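Endolysin (Clostridium phage phiCD27, PDB 3QAY) probably cleaves the amide bond between N-acetylmuramic acid and L-alanine in clostridial peptidoglycan, as a zinc-dependent amidase that lyses the host cell wall. Local coordinates at residues G9-I12 and C18-A21. Sequence-based numbering, arbitrary orientation.
Sequences GHSI and CTSA. With ZN (zinc ion), chain E.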
loop_
_atom_site.group_PDB
_atom_site.type_symbol
_atom_site.label_atom_id
_atom_site.label_comp_id
_atom_site.label_asym_id
_atom_site.label_seq_id
_atom_site.Cartn_x
_atom_site.Cartn_y
_atom_site.Cartn_z
ATOM N N GLY A 9 1.073 -6.219 0.513
ATOM C CA GLY A 9 1.163 -6.781 1.842
ATOM C C GLY A 9 0.521 -8.151 1.936
ATOM O O GLY A 9 -0.441 -8.452 1.222
ATOM N N HIS A 10 1.090 -8.985 2.805
ATOM C CA HIS A 10 0.568 -10.313 3.129
ATOM C C HIS A 10 0.768 -11.315 1.999
ATOM O O HIS A 10 1.430 -11.012 1.008
ATOM C CB HIS A 10 -0.889 -10.201 3.575
ATOM C CG HIS A 10 -1.093 -9.155 4.623
ATOM N ND1 HIS A 10 -0.653 -9.314 5.919
ATOM C CD2 HIS A 10 -1.633 -7.916 4.556
ATOM C CE1 HIS A 10 -0.947 -8.232 6.615
ATOM N NE2 HIS A 10 -1.542 -7.368 5.812
ATOM N N SER A 11 0.229 -12.520 2.179
ATOM C CA SER A 11 0.378 -13.603 1.209
ATOM C C SER A 11 -0.628 -14.720 1.460
ATOM O O SER A 11 -1.310 -14.748 2.483
ATOM C CB SER A 11 1.790 -14.189 1.292
ATOM O OG SER A 11 2.023 -14.786 2.558
ATOM N N ILE A 12 -0.699 -15.648 0.514
ATOM C CA ILE A 12 -1.426 -16.887 0.701
ATOM C C ILE A 12 -0.412 -17.988 0.964
ATOM O O ILE A 12 0.392 -18.319 0.086
ATOM C CB ILE A 12 -2.277 -17.234 -0.526
ATOM C CG1 ILE A 12 -3.387 -16.203 -0.699
ATOM C CG2 ILE A 12 -2.877 -18.631 -0.380
ATOM C CD1 ILE A 12 -4.289 -16.465 -1.873
ATOM N N CYS A 18 -4.708 -17.217 4.161
ATOM C CA CYS A 18 -4.310 -15.868 3.765
ATOM C C CYS A 18 -3.926 -15.070 5.008
ATOM O O CYS A 18 -4.674 -15.035 5.981
ATOM C CB CYS A 18 -5.441 -15.168 3.031
ATOM S SG CYS A 18 -4.951 -13.581 2.357
ATOM N N THR A 19 -2.769 -14.418 4.971
ATOM C CA THR A 19 -2.227 -13.780 6.169
ATOM C C THR A 19 -2.756 -12.353 6.379
ATOM O O THR A 19 -2.431 -11.707 7.382
ATOM C CB THR A 19 -0.695 -13.771 6.132
ATOM O OG1 THR A 19 -0.238 -12.981 5.024
ATOM C CG2 THR A 19 -0.165 -15.200 6.008
ATOM N N SER A 20 -3.582 -11.874 5.449
ATOM C CA SER A 20 -4.103 -10.511 5.509
ATOM C C SER A 20 -5.356 -10.423 6.369
ATOM O O SER A 20 -5.950 -11.443 6.729
ATOM C CB SER A 20 -4.407 -9.995 4.093
ATOM O OG SER A 20 -5.639 -10.481 3.591
ATOM N N ALA A 21 -5.764 -9.195 6.688
ATOM C CA ALA A 21 -7.086 -8.970 7.266
ATOM C C ALA A 21 -8.155 -9.370 6.247
ATOM O O ALA A 21 -7.908 -9.363 5.035
ATOM C CB ALA A 21 -7.261 -7.523 7.682
HETATM ZN ZN ZN E . -2.077 -5.469 6.168
HETATM O O HOH W 1 -0.556 -5.776 8.035
#
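Ser20 lies under one face of the His10 imidazole, its CA 3.6 Å from the ring centroid in a CH-pi contact. A small residue suits this place, since its backbone can come right up to the flat ring while Ser20 CB lies 3.5 Å from His10 CG. His10 is turned with CG anti to its carbonyl carbon (chi1 -50°), which directs the ring over Ser20 and brings NE2 within 2.0 Å of the zinc ion; Glu27 and His85 are the other protein ligands, and a water sits 2.4 Å from the metal.

The tight part is the pairing of Ser11 with Thr19. Thr19 N donates to Ser11 O at 2.9 Å, nearly straight, while Thr19 OG1 accepts from Ser11 N at 2.9 Å, more bent (146°). Threonine thus serves segment 9-12 with both backbone and side chain. Glu65 bonds both Thr19 OG1 and Ser11 OG, tying two hydroxyls to one carboxylate.

At the Ile12 end the backbones still bridge Ile12 to Cys18, but the side chains meet loosely: Ile12 CG1 only grazes Cys18 SG at 4.3 Å, and both lean on helix 27-44. Such a loop, following the first strand and presenting a histidine to the metal, is characteristic of the zinc site of N-acetylmuramoyl-L-alanine amidases.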